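Cytochrome P450 RhF (Acinetobacter radioresistens, PDB 6RO8) binds heme and probably acts as a monooxygenase that inserts oxygen into organic substrates. Local coordinates at residues H178-P183 / G239-M244. Numbering follows the deposited sequence.
Sequences HFLGVP and GWMYDM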
loop_
_atom_site.group_PDB
_atom_site.type_symbol
_atom_site.label_atom_id
_atom_site.label_comp_id
_atom_site.label_asym_id
_atom_site.label_seq_id
_atom_site.Cartn_x
_atom_site.Cartn_y
_atom_site.Cartn_z
ATOM N N HIS A 178 -1.133 10.499 14.454
ATOM C CA HIS A 178 -1.530 10.280 15.842
ATOM C C HIS A 178 -1.094 8.911 16.342
ATOM O O HIS A 178 -0.638 8.787 17.481
ATOM C CB HIS A 178 -3.039 10.454 15.987
ATOM C CG HIS A 178 -3.492 10.555 17.403
ATOM N ND1 HIS A 178 -3.230 11.656 18.190
ATOM C CD2 HIS A 178 -4.182 9.689 18.182
ATOM C CE1 HIS A 178 -3.740 11.464 19.393
ATOM N NE2 HIS A 178 -4.328 10.280 19.414
ATOM N N PHE A 179 -1.230 7.879 15.512
ATOM C CA PHE A 179 -0.731 6.563 15.890
ATOM C C PHE A 179 0.774 6.596 16.138
ATOM O O PHE A 179 1.257 6.081 17.151
ATOM C CB PHE A 179 -1.085 5.549 14.806
ATOM C CG PHE A 179 -0.598 4.160 15.094
ATOM C CD1 PHE A 179 -1.236 3.370 16.053
ATOM C CD2 PHE A 179 0.479 3.634 14.397
ATOM C CE1 PHE A 179 -0.793 2.073 16.308
ATOM C CE2 PHE A 179 0.929 2.355 14.653
ATOM C CZ PHE A 179 0.292 1.568 15.611
ATOM N N LEU A 180 1.536 7.169 15.205
ATOM C CA LEU A 180 2.935 7.453 15.463
ATOM C C LEU A 180 3.012 8.574 16.489
ATOM O O LEU A 180 2.004 9.141 16.905
ATOM C CB LEU A 180 3.641 7.824 14.161
ATOM C CG LEU A 180 3.394 6.813 13.025
ATOM C CD1 LEU A 180 3.771 7.362 11.655
ATOM C CD2 LEU A 180 4.153 5.529 13.286
ATOM N N GLY A 181 4.192 8.894 16.944
ATOM C CA GLY A 181 4.124 9.996 17.893
ATOM C C GLY A 181 4.407 11.351 17.268
ATOM O O GLY A 181 5.094 12.184 17.873
ATOM N N VAL A 182 3.896 11.582 16.064
ATOM C CA VAL A 182 4.441 12.583 15.150
ATOM C C VAL A 182 3.507 13.787 15.116
ATOM O O VAL A 182 2.332 13.640 14.759
ATOM C CB VAL A 182 4.645 12.007 13.741
ATOM C CG1 VAL A 182 5.040 13.107 12.773
ATOM C CG2 VAL A 182 5.701 10.902 13.769
ATOM N N PRO A 183 3.993 14.990 15.436
ATOM C CA PRO A 183 3.107 16.164 15.509
ATOM C C PRO A 183 2.656 16.610 14.126
ATOM O O PRO A 183 3.471 16.802 13.221
ATOM C CB PRO A 183 3.982 17.236 16.175
ATOM C CG PRO A 183 5.222 16.540 16.625
ATOM C CD PRO A 183 5.385 15.330 15.764
ATOM N N GLY A 239 3.278 7.028 21.219
ATOM C CA GLY A 239 3.087 6.777 19.801
ATOM C C GLY A 239 4.067 5.702 19.384
ATOM O O GLY A 239 5.075 5.449 20.041
ATOM N N TRP A 240 3.778 5.066 18.252
ATOM C CA TRP A 240 4.609 3.941 17.837
ATOM C C TRP A 240 6.073 4.345 17.640
ATOM O O TRP A 240 6.985 3.576 17.977
ATOM C CB TRP A 240 4.062 3.337 16.561
ATOM C CG TRP A 240 4.603 1.995 16.305
ATOM C CD1 TRP A 240 5.007 1.075 17.232
ATOM C CD2 TRP A 240 4.793 1.397 15.031
ATOM N NE1 TRP A 240 5.437 -0.069 16.604
ATOM C CE2 TRP A 240 5.318 0.107 15.250
ATOM C CE3 TRP A 240 4.567 1.826 13.718
ATOM C CZ2 TRP A 240 5.617 -0.758 14.201
ATOM C CZ3 TRP A 240 4.879 0.979 12.682
ATOM C CH2 TRP A 240 5.387 -0.301 12.923
ATOM N N MET A 241 6.324 5.545 17.109
ATOM C CA MET A 241 7.712 5.954 16.909
ATOM C C MET A 241 8.426 6.145 18.245
ATOM O O MET A 241 9.608 5.803 18.381
ATOM C CB MET A 241 7.774 7.222 16.057
ATOM C CG MET A 241 7.518 6.994 14.574
ATOM S SD MET A 241 8.553 5.674 13.899
ATOM C CE MET A 241 10.197 6.210 14.392
ATOM N N TYR A 242 7.718 6.666 19.255
ATOM C CA TYR A 242 8.290 6.732 20.598
ATOM C C TYR A 242 8.607 5.346 21.141
ATOM O O TYR A 242 9.571 5.182 21.900
ATOM C CB TYR A 242 7.340 7.445 21.554
ATOM C CG TYR A 242 7.283 8.928 21.321
ATOM C CD1 TYR A 242 8.383 9.749 21.601
ATOM C CD2 TYR A 242 6.131 9.513 20.817
ATOM C CE1 TYR A 242 8.329 11.121 21.379
ATOM C CE2 TYR A 242 6.067 10.878 20.589
ATOM C CZ TYR A 242 7.164 11.677 20.872
ATOM O OH TYR A 242 7.071 13.025 20.631
ATOM N N ASP A 243 7.814 4.338 20.775
ATOM C CA ASP A 243 8.149 2.979 21.181
ATOM C C ASP A 243 9.482 2.552 20.581
ATOM O O ASP A 243 10.363 2.047 21.288
ATOM C CB ASP A 243 7.039 2.014 20.778
ATOM C CG ASP A 243 5.731 2.320 21.461
ATOM O OD1 ASP A 243 5.748 2.882 22.575
ATOM O OD2 ASP A 243 4.677 2.005 20.873
ATOM N N MET A 244 9.653 2.759 19.273
ATOM C CA MET A 244 10.913 2.386 18.640
ATOM C C MET A 244 12.083 3.122 19.284
ATOM O O MET A 244 13.088 2.503 19.657
ATOM C CB MET A 244 10.871 2.670 17.134
ATOM C CG MET A 244 9.539 2.474 16.459
ATOM S SD MET A 244 9.729 2.349 14.670
ATOM C CE MET A 244 8.036 2.116 14.136
#
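G239 lies directly against the turn that follows helix 170-179, its CA 3.9 Å from the CA of G181. Neither glycine has a side chain to hold the backbones apart. The same CA of G239 sits 3.7 Å from G181 N and also against L180 C, with G239 at a positive phi of 146°. G239 is the N-cap residue of helix 240-250, and its O accepts the first-turn bond from D243 N.

At W240 the backbone bonds across the contact: its N donates to F179 O over 2.9 Å, nearly straight at 162° and on a lone pair in the carbonyl plane. One of the first-turn N-H groups, which have no acceptor within helix 240-250, is thus satisfied by a carbonyl from the last turn of helix 170-179. With CG anti to the backbone N (chi1 -164°), the indole swings toward F179, and W240 CB and CE3 both lie near F179 CE2. CE2 of F179 approaches CE3 of W240 to 3.8 Å, the two rings lying oblique to each other. L180 meets the same indole at its edge, near the ring plane, through CD2.

In this mostly helical P450 fold the contact joins the C-terminal end of helix 170-179 and the turn after it to the start of helix 240-250, at the border of the heme pocket, where both F179 and W240 touch the porphyrin. F132 packs edge-to-face with W240 and also meets F179, while I267 of helix 257-270 lies against the indole.

M241 runs alongside L180, its CG 3.9 Å from L180 CD2, before bends at chi2 and chi3 lead the thioether away from the turn. Y242 instead brings its ring carbons CD2 and CE2 to G181, obliquely, with CE2 3.2 Å from G181 O, and M231 of helix 207-233 touches M241, Y242 and V182.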